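PDB 4RU1: monosaccharide ABC transporter substrate-binding protein, CUT2 family from Acidothermus cellulolyticus, which binds myo-inositol in the cleft between its two lobes and probably delivers it to a membrane ABC transporter for uptake. Local coordinates for residues A106-I111 against I249-Y254; D112-K115 against M121-G124; I26-Q29 against F35-I38; E159-G164 against I204-P209; Y254-E259 against V280-F285. All coordinates share one frame; numbering follows the deposited sequence. Where two conformers were deposited one is given.

Contact 1: A106-I111 against I249-Y254. With INS (1,2,3,4,5,6-hexahydroxy-cyclohexane), chain M.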
# COMPACT_ATOMS: atom_id res chain seq x y z
N ALA A 106 6.17 4.17 11.66
CA ALA A 106 5.99 4.32 10.20
C ALA A 106 5.25 3.11 9.67
O ALA A 106 5.26 2.04 10.29
CB ALA A 106 7.28 4.58 9.48
N PHE A 107 4.50 3.28 8.60
CA PHE A 107 3.78 2.17 8.08
C PHE A 107 3.49 2.41 6.60
O PHE A 107 3.60 3.55 6.08
CB PHE A 107 2.48 1.87 8.89
CG PHE A 107 1.39 2.88 8.68
CD1 PHE A 107 1.41 4.12 9.28
CD2 PHE A 107 0.28 2.52 7.94
CE1 PHE A 107 0.40 5.06 9.07
CE2 PHE A 107 -0.72 3.46 7.70
CZ PHE A 107 -0.68 4.68 8.30
N ASN A 108 3.23 1.32 5.88
CA ASN A 108 2.75 1.26 4.52
C ASN A 108 3.82 1.67 3.45
O ASN A 108 4.00 0.91 2.48
CB ASN A 108 1.53 2.08 4.27
CG ASN A 108 1.05 1.94 2.86
OD1 ASN A 108 1.29 2.82 2.03
ND2 ASN A 108 0.40 0.86 2.53
N ALA A 109 4.47 2.81 3.61
CA ALA A 109 5.50 3.25 2.70
C ALA A 109 6.70 3.71 3.45
O ALA A 109 6.56 4.43 4.41
CB ALA A 109 5.01 4.34 1.82
N GLY A 110 7.89 3.41 2.91
CA GLY A 110 9.18 3.83 3.45
C GLY A 110 9.95 2.77 4.22
O GLY A 110 10.65 3.11 5.15
N ILE A 111 9.82 1.50 3.88
CA ILE A 111 10.41 0.43 4.65
C ILE A 111 11.97 0.59 4.72
O ILE A 111 12.55 0.22 5.70
CB ILE A 111 10.01 -0.96 4.11
CG1 ILE A 111 10.45 -2.07 5.08
CG2 ILE A 111 10.65 -1.23 2.71
CD1 ILE A 111 9.89 -3.42 4.73
N ILE A 249 -1.90 -9.82 -4.54
CA ILE A 249 -0.93 -9.83 -3.45
C ILE A 249 -1.51 -9.06 -2.27
O ILE A 249 -1.76 -7.85 -2.38
CB ILE A 249 0.41 -9.23 -3.86
CG1 ILE A 249 1.02 -10.03 -5.05
CG2 ILE A 249 1.33 -9.15 -2.70
CD1 ILE A 249 2.23 -9.37 -5.70
N ASP A 250 -1.68 -9.73 -1.15
CA ASP A 250 -2.23 -9.12 0.04
C ASP A 250 -1.10 -8.61 0.94
O ASP A 250 -0.16 -9.37 1.24
CB ASP A 250 -3.02 -10.20 0.77
CG ASP A 250 -3.85 -9.71 1.91
OD1 ASP A 250 -4.01 -8.47 2.21
OD2 ASP A 250 -4.39 -10.63 2.56
N GLN A 251 -1.21 -7.34 1.29
CA GLN A 251 -0.34 -6.66 2.26
C GLN A 251 -0.99 -6.42 3.60
O GLN A 251 -0.36 -5.82 4.50
CB GLN A 251 0.23 -5.33 1.74
CG GLN A 251 -0.81 -4.24 1.57
CD GLN A 251 -0.24 -2.89 1.16
OE1 GLN A 251 -0.60 -2.31 0.09
NE2 GLN A 251 0.60 -2.34 2.01
N GLN A 252 -2.26 -6.81 3.73
CA GLN A 252 -3.05 -6.66 4.97
C GLN A 252 -3.04 -5.24 5.49
O GLN A 252 -2.56 -4.95 6.60
CB GLN A 252 -2.65 -7.67 6.03
CG GLN A 252 -2.82 -9.10 5.61
CD GLN A 252 -2.44 -10.01 6.74
OE1 GLN A 252 -1.20 -10.20 7.00
NE2 GLN A 252 -3.41 -10.45 7.49
N PRO A 253 -3.70 -4.36 4.72
CA PRO A 253 -3.89 -3.01 5.27
C PRO A 253 -4.56 -2.89 6.59
O PRO A 253 -4.25 -1.94 7.34
CB PRO A 253 -4.74 -2.30 4.21
CG PRO A 253 -5.36 -3.42 3.42
CD PRO A 253 -4.32 -4.50 3.40
N TYR A 254 -5.48 -3.80 6.90
CA TYR A 254 -6.15 -3.74 8.19
C TYR A 254 -5.13 -3.88 9.28
O TYR A 254 -5.16 -3.20 10.31
CB TYR A 254 -7.20 -4.82 8.30
CG TYR A 254 -8.09 -4.83 9.56
CD1 TYR A 254 -7.63 -5.42 10.75
CD2 TYR A 254 -9.38 -4.22 9.58
CE1 TYR A 254 -8.44 -5.44 11.89
CE2 TYR A 254 -10.20 -4.27 10.72
CZ TYR A 254 -9.72 -4.89 11.85
OH TYR A 254 -10.57 -4.99 12.94
C1 INS M . -1.28 0.39 -2.12
C2 INS M . -2.04 1.16 -3.19
C3 INS M . -2.34 2.57 -2.68
C4 INS M . -1.12 3.28 -2.14
C5 INS M . -0.46 2.51 -1.04
C6 INS M . -0.11 1.10 -1.45
O1 INS M . -0.90 -0.93 -2.55
O2 INS M . -1.12 1.30 -4.29
O3 INS M . -2.86 3.29 -3.81
O4 INS M . -1.47 4.61 -1.66
O5 INS M . 0.78 3.12 -0.60
O6 INS M . 0.41 0.34 -0.33
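N108 and Q251 meet at one hydroxyl of the bound inositol. N108 ND2 donates to INS O6 at 2.9 Å, and that same O6 passes its proton to Q251 OE1, also at 2.9 Å, so the hydroxyl is both acceptor and donor between two amides. The neighbouring hydroxyl turns the other way, INS O5 giving its proton to N108 OD1 at 2.7 Å. Both polar atoms of the N108 amide thus bind adjacent ligand oxygens.

The two amides lie almost parallel, their planes 15° apart, with nitrogen facing nitrogen: N108 ND2 and Q251 NE2 are 3.2 Å apart. As both are donors they form no bond with each other. The carboxylate of E256 resolves this, one oxygen accepting from each nitrogen, and so fixes which way round both amides sit. Q251 OE1 also receives a weak bond from R161.

With CG anti to the backbone N (chi1 -177°), the N108 amide is carried across to the tip of Q251, whose chain runs extended beyond CG toward the ligand. Further out, the backbone of N108 pairs with F123 of the adjacent strand. Behind Q251, D250 OD1 takes the backbone N of Q252 at 2.9 Å in an Asx turn just before helix 253-270, and D250 also forms a salt bridge with R304. N108 follows strand 104-107 of one sheet and Q251 follows strand 248-250 of the other, so the two amides meet in the interlobe cleft characteristic of type I periplasmic sugar-binding proteins.

Contact 2: D112-K115 against M121-G124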
# COMPACT_ATOMS: atom_id res chain seq x y z
N ASP A 112 12.59 1.14 3.66
CA ASP A 112 14.05 1.37 3.59
C ASP A 112 14.55 2.63 4.34
O ASP A 112 15.76 2.82 4.58
CB ASP A 112 14.47 1.50 2.11
CG ASP A 112 14.01 0.32 1.23
OD1 ASP A 112 14.13 -0.86 1.66
OD2 ASP A 112 13.55 0.59 0.09
N GLN A 113 13.63 3.52 4.71
CA GLN A 113 13.99 4.84 5.26
C GLN A 113 13.49 5.16 6.66
O GLN A 113 13.80 6.21 7.22
CB GLN A 113 13.46 5.89 4.30
CG GLN A 113 14.10 5.82 2.94
CD GLN A 113 13.41 4.91 1.96
OE1 GLN A 113 12.23 4.51 2.14
NE2 GLN A 113 14.11 4.60 0.90
N TRP A 114 12.66 4.31 7.27
CA TRP A 114 12.06 4.69 8.54
C TRP A 114 13.10 4.72 9.64
O TRP A 114 13.04 5.56 10.52
CB TRP A 114 10.88 3.76 8.96
CG TRP A 114 11.28 2.37 9.16
CD1 TRP A 114 11.38 1.43 8.23
CD2 TRP A 114 11.75 1.77 10.39
NE1 TRP A 114 11.87 0.27 8.76
CE2 TRP A 114 12.04 0.43 10.12
CE3 TRP A 114 11.80 2.20 11.72
CZ2 TRP A 114 12.54 -0.42 11.10
CZ3 TRP A 114 12.32 1.38 12.65
CH2 TRP A 114 12.65 0.08 12.37
N LYS A 115 14.05 3.82 9.67
CA LYS A 115 14.94 3.71 10.81
C LYS A 115 15.83 4.91 10.95
O LYS A 115 15.95 5.45 12.10
CB LYS A 115 15.78 2.44 10.68
CG LYS A 115 16.25 1.92 11.98
CD LYS A 115 16.88 0.56 11.80
CE LYS A 115 17.48 0.15 13.13
NZ LYS A 115 17.99 -1.24 13.04
N MET A 121 9.43 1.88 14.83
CA MET A 121 8.95 0.61 14.28
C MET A 121 8.40 0.86 12.86
O MET A 121 8.14 2.02 12.47
CB MET A 121 7.83 0.10 15.10
CG MET A 121 8.06 -0.36 16.53
SD MET A 121 6.67 -0.89 17.52
CE MET A 121 6.41 0.56 18.62
N TYR A 122 8.17 -0.20 12.11
CA TYR A 122 7.57 -0.08 10.80
C TYR A 122 6.69 -1.26 10.55
O TYR A 122 7.10 -2.39 10.89
CB TYR A 122 8.60 -0.11 9.68
CG TYR A 122 8.05 0.13 8.27
CD1 TYR A 122 7.92 1.38 7.70
CD2 TYR A 122 7.68 -0.95 7.48
CE1 TYR A 122 7.36 1.56 6.42
CE2 TYR A 122 7.11 -0.79 6.18
CZ TYR A 122 7.00 0.49 5.66
OH TYR A 122 6.55 0.71 4.39
N PHE A 123 5.51 -1.07 9.99
CA PHE A 123 4.53 -2.15 9.60
C PHE A 123 4.17 -2.04 8.13
O PHE A 123 3.66 -0.99 7.67
CB PHE A 123 3.24 -2.04 10.46
CG PHE A 123 3.51 -2.20 11.94
CD1 PHE A 123 3.90 -1.12 12.66
CD2 PHE A 123 3.58 -3.47 12.52
CE1 PHE A 123 4.26 -1.26 14.00
CE2 PHE A 123 3.93 -3.62 13.86
CZ PHE A 123 4.26 -2.50 14.58
N GLY A 124 4.47 -3.11 7.38
CA GLY A 124 4.06 -3.24 6.00
C GLY A 124 4.73 -4.36 5.34
O GLY A 124 5.38 -5.20 5.98
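W114 and Y122 face each other with their CA atoms 6.9 Å apart, W114 at the start of the short helix 114-117 and Y122 on strand 121-124. These are the second and third elements of a beta-alpha-beta unit that begins with strand 104-107, and the contact packs the connecting helix onto the parallel sheet.

The indole of W114 carries nearly all of it. Its chi1 of 62° sets CG between the backbone N and the carbonyl carbon, which lays one face of the ring system flat against the strand. Over that face comes Y122 CB, 3.4 Å from the centroid of the five-membered ring and only 9° off its normal, a well-centred CH-pi contact. The phenol ring itself is slid aside: the planes are 23° apart and the centroids 4.9 Å, with little overlap. Farther along the same face the six-membered ring rests on the backbone of M121, whose own side chain leads away to meet S263 of helix 253-270.

A106 and I84 also touch the indole, and I111 and A279 border Y122. On the opposite face of the indole K115 CB stands 4.0 Å above the ring plane, and at the far rim W114 CZ3 is 3.7 Å from M121 N.

Contact 3: I26-Q29 against F35-I38. With INS (1,2,3,4,5,6-hexahydroxy-cyclohexane), chain M.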
# COMPACT_ATOMS: atom_id res chain seq x y z
N ILE A 26 -1.08 9.93 9.74
CA ILE A 26 -0.81 10.85 8.65
C ILE A 26 -0.37 10.05 7.45
O ILE A 26 0.60 9.27 7.50
CB ILE A 26 0.28 11.78 9.09
CG1 ILE A 26 -0.21 12.60 10.29
CG2 ILE A 26 0.61 12.76 7.98
CD1 ILE A 26 0.90 13.38 11.01
N THR A 27 -1.11 10.19 6.36
CA THR A 27 -0.82 9.42 5.18
C THR A 27 -0.77 10.30 3.90
O THR A 27 -0.91 11.51 3.90
CB THR A 27 -1.86 8.32 5.00
OG1 THR A 27 -2.97 8.90 4.32
CG2 THR A 27 -2.27 7.70 6.29
N HIS A 28 -0.43 9.63 2.81
CA HIS A 28 -0.35 10.19 1.46
C HIS A 28 -1.55 9.88 0.58
O HIS A 28 -1.45 10.09 -0.61
CB HIS A 28 0.92 9.68 0.81
CG HIS A 28 0.97 8.17 0.67
ND1 HIS A 28 1.48 7.37 1.67
CD2 HIS A 28 0.60 7.35 -0.33
CE1 HIS A 28 1.43 6.12 1.29
NE2 HIS A 28 0.89 6.07 0.10
N GLN A 29 -2.65 9.39 1.20
CA GLN A 29 -3.88 8.97 0.53
C GLN A 29 -4.30 10.05 -0.49
O GLN A 29 -4.44 11.25 -0.13
CB GLN A 29 -4.97 8.74 1.55
CG GLN A 29 -6.33 8.62 0.93
CD GLN A 29 -7.42 8.38 1.89
OE1 GLN A 29 -7.28 8.58 3.09
NE2 GLN A 29 -8.53 7.88 1.39
N PHE A 35 -8.35 2.04 -0.87
CA PHE A 35 -7.41 1.22 -0.11
C PHE A 35 -7.29 1.71 1.30
O PHE A 35 -7.25 0.94 2.22
CB PHE A 35 -6.01 1.29 -0.73
CG PHE A 35 -4.94 0.68 0.12
CD1 PHE A 35 -4.72 -0.65 0.12
CD2 PHE A 35 -4.06 1.52 0.81
CE1 PHE A 35 -3.65 -1.18 0.87
CE2 PHE A 35 -3.05 1.01 1.56
CZ PHE A 35 -2.87 -0.35 1.60
N TRP A 36 -7.35 3.01 1.48
CA TRP A 36 -7.03 3.70 2.75
C TRP A 36 -8.24 3.51 3.70
O TRP A 36 -8.11 3.66 4.92
CB TRP A 36 -6.65 5.16 2.51
CG TRP A 36 -5.35 5.23 1.85
CD1 TRP A 36 -5.10 5.27 0.48
CD2 TRP A 36 -4.09 5.02 2.47
NE1 TRP A 36 -3.72 5.16 0.24
CE2 TRP A 36 -3.10 4.98 1.46
CE3 TRP A 36 -3.67 4.87 3.82
CZ2 TRP A 36 -1.75 4.82 1.77
CZ3 TRP A 36 -2.34 4.71 4.09
CH2 TRP A 36 -1.41 4.65 3.09
N ASP A 37 -9.44 3.24 3.15
CA ASP A 37 -10.59 2.89 4.04
C ASP A 37 -10.29 1.59 4.81
O ASP A 37 -10.70 1.48 5.97
CB ASP A 37 -11.90 2.80 3.24
CG ASP A 37 -12.24 4.15 2.48
OD1 ASP A 37 -11.94 5.24 2.99
OD2 ASP A 37 -12.82 4.06 1.37
N ILE A 38 -9.56 0.64 4.23
CA ILE A 38 -9.27 -0.57 4.97
C ILE A 38 -8.22 -0.28 6.04
O ILE A 38 -8.32 -0.78 7.15
CB ILE A 38 -8.76 -1.70 4.02
CG1 ILE A 38 -9.64 -1.86 2.76
CG2 ILE A 38 -8.68 -2.98 4.80
CD1 ILE A 38 -8.90 -2.51 1.57
C1 INS M . -1.28 0.39 -2.12
C2 INS M . -2.04 1.16 -3.19
C3 INS M . -2.34 2.57 -2.68
C4 INS M . -1.12 3.28 -2.14
C5 INS M . -0.46 2.51 -1.04
C6 INS M . -0.11 1.10 -1.45
O1 INS M . -0.90 -0.93 -2.55
O2 INS M . -1.12 1.30 -4.29
O3 INS M . -2.86 3.29 -3.81
O4 INS M . -1.47 4.61 -1.66
O5 INS M . 0.78 3.12 -0.60
O6 INS M . 0.41 0.34 -0.33
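W36, in the first turn of helix 35-49, inserts its indole against T27, the last residue of strand 21-27, and H28 and Q29 just beyond it; strand and helix open a beta-alpha-beta unit that lines the inositol pocket.

The first kind of interaction is CH-pi: Q29 CB lies over the five-membered ring, 3.7 Å from its centroid, and T27 CB over the six-membered ring on the same face, while F35 CD2 covers the opposite one. The face of F35 lies against the ligand carbons, with INS C1 over the ring centre. The second is aromatic. The edge of W36 points at the face of H28 in a T-shaped pair, planes 81° apart, with W36 CZ2 3.4 Å from H28 NE2. The third is polar and runs to the ligand: W36 NE1 donates to INS O4 and H28 NE2 to INS O5, each at 3.0 Å. H28 ND1 is bonded to T83, which holds the imidazole in orientation. Y56 OH bonds both T27 OG1 and Q29 OE1.

A leucine in place of W36 would probably leave INS O4 without its indole donor and the H28 face without its edge-on partner. With Q29 extended, its CD sits 3.4 Å from W36 CB.

Contact 4: E159-G164 against I204-P209. With INS (1,2,3,4,5,6-hexahydroxy-cyclohexane), chain M.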
# COMPACT_ATOMS: atom_id res chain seq x y z
N GLU A 159 7.56 2.37 -6.75
CA GLU A 159 8.71 2.14 -7.57
C GLU A 159 9.42 0.84 -7.18
O GLU A 159 9.90 0.12 -8.01
CB GLU A 159 9.69 3.35 -7.50
CG GLU A 159 9.05 4.61 -8.03
CD GLU A 159 8.81 4.64 -9.55
OE1 GLU A 159 9.44 3.90 -10.31
OE2 GLU A 159 7.93 5.42 -9.90
N SER A 160 9.44 0.54 -5.88
CA SER A 160 10.10 -0.69 -5.43
C SER A 160 9.42 -1.89 -6.02
O SER A 160 10.09 -2.89 -6.32
CB SER A 160 10.04 -0.72 -3.90
OG SER A 160 10.90 0.24 -3.34
N ARG A 161 8.08 -1.88 -6.08
CA ARG A 161 7.36 -3.01 -6.63
C ARG A 161 7.76 -3.28 -8.09
O ARG A 161 8.11 -4.41 -8.45
CB ARG A 161 5.83 -2.79 -6.56
CG ARG A 161 5.24 -2.77 -5.17
CD ARG A 161 3.74 -2.52 -5.16
NE ARG A 161 3.24 -2.56 -3.78
CZ ARG A 161 2.05 -2.11 -3.42
NH1 ARG A 161 1.16 -1.66 -4.30
NH2 ARG A 161 1.70 -2.22 -2.19
N CYS A 162 7.75 -2.20 -8.86
CA CYS A 162 8.13 -2.34 -10.28
C CYS A 162 9.60 -2.69 -10.44
O CYS A 162 9.96 -3.58 -11.29
CB CYS A 162 7.74 -1.11 -11.04
SG CYS A 162 5.97 -0.85 -10.98
N ASN A 163 10.46 -2.06 -9.67
CA ASN A 163 11.89 -2.45 -9.80
C ASN A 163 12.05 -3.96 -9.45
O ASN A 163 12.86 -4.66 -10.06
CB ASN A 163 12.75 -1.57 -8.96
CG ASN A 163 14.16 -2.00 -8.92
OD1 ASN A 163 14.60 -2.51 -7.92
ND2 ASN A 163 14.88 -1.84 -10.02
N GLY A 164 11.31 -4.42 -8.45
CA GLY A 164 11.47 -5.82 -8.07
C GLY A 164 11.03 -6.72 -9.17
O GLY A 164 11.74 -7.73 -9.46
N ILE A 204 0.32 -5.94 -14.61
CA ILE A 204 0.31 -5.91 -13.12
C ILE A 204 -0.02 -4.52 -12.63
O ILE A 204 0.70 -3.55 -12.96
CB ILE A 204 1.65 -6.34 -12.52
CG1 ILE A 204 1.97 -7.75 -12.94
CG2 ILE A 204 1.60 -6.25 -10.98
CD1 ILE A 204 3.31 -8.25 -12.42
N THR A 205 -1.19 -4.41 -11.96
CA THR A 205 -1.64 -3.18 -11.37
C THR A 205 -1.21 -3.12 -9.91
O THR A 205 -1.03 -4.17 -9.26
CB THR A 205 -3.16 -2.99 -11.52
OG1 THR A 205 -3.84 -4.08 -10.90
CG2 THR A 205 -3.49 -2.83 -12.96
N LEU A 206 -0.97 -1.89 -9.40
CA LEU A 206 -0.42 -1.65 -8.06
C LEU A 206 -1.49 -1.26 -7.00
O LEU A 206 -1.16 -0.88 -5.84
CB LEU A 206 0.71 -0.68 -8.05
CG LEU A 206 1.82 -0.99 -9.00
CD1 LEU A 206 3.00 -0.04 -8.82
CD2 LEU A 206 2.30 -2.40 -9.08
N GLY A 207 -2.76 -1.37 -7.37
CA GLY A 207 -3.87 -1.25 -6.47
C GLY A 207 -5.11 -1.86 -7.05
O GLY A 207 -5.26 -1.93 -8.31
N ALA A 208 -6.00 -2.25 -6.18
CA ALA A 208 -7.25 -2.92 -6.61
C ALA A 208 -8.19 -2.05 -7.47
O ALA A 208 -8.78 -2.54 -8.41
CB ALA A 208 -7.97 -3.48 -5.39
N PRO A 209 -8.32 -0.75 -7.16
CA PRO A 209 -9.12 0.08 -8.04
C PRO A 209 -8.56 0.14 -9.44
O PRO A 209 -9.31 0.10 -10.43
CB PRO A 209 -9.12 1.43 -7.34
CG PRO A 209 -8.92 1.10 -5.92
CD PRO A 209 -7.96 -0.03 -5.93
C1 INS M . -1.28 0.39 -2.12
C2 INS M . -2.04 1.16 -3.19
C3 INS M . -2.34 2.57 -2.68
C4 INS M . -1.12 3.28 -2.14
C5 INS M . -0.46 2.51 -1.04
C6 INS M . -0.11 1.10 -1.45
O1 INS M . -0.90 -0.93 -2.55
O2 INS M . -1.12 1.30 -4.29
O3 INS M . -2.86 3.29 -3.81
O4 INS M . -1.47 4.61 -1.66
O5 INS M . 0.78 3.12 -0.60
O6 INS M . 0.41 0.34 -0.33
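R161 and the carbonyl O of L206 meet at the guanidinium edge, 2.9 Å from R161 NH1 to L206 O, where two arms of the arginine also grip a single ligand hydroxyl: R161 NH1 and NH2 both donate to INS O1, at 2.8 and 2.9 Å. The guanidinium edge thus faces both INS O1 and L206 O, near its plane. L206 takes part through its backbone, for the same carbonyl O accepts the proton of the next hydroxyl, INS O2, at 2.7 Å.

R161 reaches this point because its chain is extended from CG to NE (chi2 179°, chi3 178°), carrying the guanidinium from helix 156-168 into the cleft. The aliphatic part runs alongside the L206 side chain, R161 CD being 4.2 Å from L206 CD2. The other branch of the leucine touches the thiol next along the helix, L206 CD1 standing 3.8 Å from C162 SG. C162 also lies against C148; the two can be joined as a disulfide in this protein but are not so here. Farther back, R161 NE forms a salt bridge with E127, which probably helps to fix the rotation of the guanidinium. A methionine at R161 is likely to leave INS O1 without its paired donors and the E127 carboxylate without its charged mate.

Strand 202-205, which leads into L206, runs between strands 145-150 and 226-230 of the mixed sheet. F230 of the latter touches both R161 and L206, and helix 208-220 starts just beyond G207.

Contact 5: Y254-E259 against V280-F285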
# COMPACT_ATOMS: atom_id res chain seq x y z
N TYR A 254 -5.48 -3.80 6.90
CA TYR A 254 -6.15 -3.74 8.19
C TYR A 254 -5.13 -3.88 9.28
O TYR A 254 -5.16 -3.20 10.31
CB TYR A 254 -7.20 -4.82 8.30
CG TYR A 254 -8.09 -4.83 9.56
CD1 TYR A 254 -7.63 -5.42 10.75
CD2 TYR A 254 -9.38 -4.22 9.58
CE1 TYR A 254 -8.44 -5.44 11.89
CE2 TYR A 254 -10.20 -4.27 10.72
CZ TYR A 254 -9.72 -4.89 11.85
OH TYR A 254 -10.57 -4.99 12.94
N VAL A 255 -4.18 -4.81 9.07
CA VAL A 255 -3.10 -5.04 10.02
C VAL A 255 -2.16 -3.84 10.14
O VAL A 255 -1.65 -3.53 11.21
CB VAL A 255 -2.33 -6.33 9.77
CG1 VAL A 255 -1.15 -6.54 10.72
CG2 VAL A 255 -3.29 -7.50 9.90
N GLU A 256 -1.77 -3.31 8.99
CA GLU A 256 -0.94 -2.10 8.99
C GLU A 256 -1.54 -0.97 9.85
O GLU A 256 -0.85 -0.42 10.70
CB GLU A 256 -0.70 -1.59 7.60
CG GLU A 256 0.06 -2.60 6.71
CD GLU A 256 0.29 -2.14 5.31
OE1 GLU A 256 -0.02 -0.98 4.92
OE2 GLU A 256 0.77 -2.98 4.49
N GLY A 257 -2.79 -0.64 9.60
CA GLY A 257 -3.44 0.44 10.38
C GLY A 257 -3.66 0.07 11.81
O GLY A 257 -3.42 0.87 12.71
N TYR A 258 -4.07 -1.17 12.06
CA TYR A 258 -4.23 -1.66 13.41
C TYR A 258 -2.97 -1.62 14.23
O TYR A 258 -2.93 -1.13 15.38
CB TYR A 258 -4.86 -3.09 13.40
CG TYR A 258 -5.05 -3.69 14.78
CD1 TYR A 258 -4.00 -4.34 15.42
CD2 TYR A 258 -6.30 -3.66 15.42
CE1 TYR A 258 -4.17 -4.91 16.69
CE2 TYR A 258 -6.48 -4.24 16.67
CZ TYR A 258 -5.42 -4.85 17.31
OH TYR A 258 -5.65 -5.47 18.53
N GLU A 259 -1.91 -2.16 13.66
CA GLU A 259 -0.68 -2.20 14.42
C GLU A 259 -0.01 -0.84 14.61
O GLU A 259 0.68 -0.60 15.63
CB GLU A 259 0.33 -3.13 13.79
CG GLU A 259 -0.09 -4.64 13.79
CD GLU A 259 -0.37 -5.22 15.20
OE1 GLU A 259 0.28 -4.70 16.13
OE2 GLU A 259 -1.14 -6.17 15.33
N VAL A 280 8.19 -5.06 10.88
CA VAL A 280 7.19 -6.12 11.06
C VAL A 280 6.37 -6.31 9.78
O VAL A 280 5.71 -5.40 9.31
CB VAL A 280 6.24 -5.78 12.18
CG1 VAL A 280 5.15 -6.84 12.34
CG2 VAL A 280 7.07 -5.62 13.45
N LYS A 281 6.39 -7.54 9.25
CA LYS A 281 5.88 -7.84 7.95
C LYS A 281 4.40 -8.14 8.02
O LYS A 281 3.94 -8.79 8.96
CB LYS A 281 6.53 -9.09 7.42
CG LYS A 281 8.00 -9.04 7.18
CD LYS A 281 8.43 -10.35 6.52
CE LYS A 281 9.93 -10.48 6.54
NZ LYS A 281 10.43 -10.77 7.91
N THR A 282 3.64 -7.57 7.07
CA THR A 282 2.19 -7.81 6.97
C THR A 282 1.88 -8.51 5.65
O THR A 282 0.70 -8.71 5.29
CB THR A 282 1.41 -6.46 7.11
OG1 THR A 282 1.88 -5.63 6.02
CG2 THR A 282 1.72 -5.78 8.40
N GLY A 283 2.95 -8.79 4.87
CA GLY A 283 2.82 -9.47 3.52
C GLY A 283 4.22 -9.61 3.02
O GLY A 283 5.15 -9.29 3.77
N PRO A 284 4.43 -10.06 1.80
CA PRO A 284 3.39 -10.35 0.82
C PRO A 284 2.81 -11.74 1.02
O PRO A 284 3.51 -12.63 1.48
CB PRO A 284 4.12 -10.30 -0.50
CG PRO A 284 5.50 -10.72 -0.17
CD PRO A 284 5.76 -10.18 1.22
N PHE A 285 1.57 -11.91 0.54
CA PHE A 285 0.95 -13.21 0.41
C PHE A 285 0.10 -13.24 -0.85
O PHE A 285 -0.76 -12.36 -1.03
CB PHE A 285 0.10 -13.55 1.63
CG PHE A 285 -0.53 -14.95 1.56
CD1 PHE A 285 0.26 -16.07 1.68
CD2 PHE A 285 -1.91 -15.09 1.42
CE1 PHE A 285 -0.34 -17.35 1.62
CE2 PHE A 285 -2.51 -16.33 1.40
CZ PHE A 285 -1.72 -17.46 1.45
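T282 meets V255 and E256 across the first turn of helix 253-270. Its CB is directed at the helix and sits 4.1 Å from E256 CG. There the chain forks. CG2 lies anti to the carbonyl carbon and takes the apolar branch, touching V255 CG1 at 3.8 Å and brushing E256 CG at 4.0 Å. OG1, held between the backbone N and the carbonyl carbon (chi1 60°), takes the polar branch: it is 3.6 Å from E256 CG and 3.3 Å from E256 OE2. Its hydrogen bond goes elsewhere, to the backbone O of Q251 in the loop ahead of the helix.

The 280-285 segment is one of the crossings between the two lobes expected in a type I periplasmic binding protein. At one end V280 pairs with Y122 of the parallel sheet, and the backbone of T282 pairs with G124; at the other, F285 pairs with D250 of the mixed sheet. A cis peptide bond precedes P284 on the way.

E256 comes at T282 from about a right angle, its chain extended beyond CG (chi2 179°), which directs the carboxylate past the threonine toward the ligand pocket. That carboxylate is buried, its amide partners, Q251 and N108, being those of the inositol site. The amino end of the helix is close by and would probably help to stabilise the negative charge. Farther along the helix, E259 lies beyond the threonine, against F123 and I274.

Contacts 1 to 4 are all buried; only contact 5 includes a partly exposed touching residue, V255. Contacts 1, 3 and 4 surround the inositol, but their chemistry differs: amides in contact 1, aromatic faces and edges in contact 3, a guanidinium and a main-chain carbonyl in contact 4. Contacts 2 and 3 each join the strand and helix of a beta-alpha-beta unit in the parallel sheet, about 17 Å apart between centres, while contact 4 belongs to the mixed sheet. Contact 2 is apolar and does not touch the ligand. Contact 5 stands behind contact 1, sharing Y254 and helix 253-270. Strands 121-124 and 280-281 are sheet neighbours, connecting contacts 2 and 5.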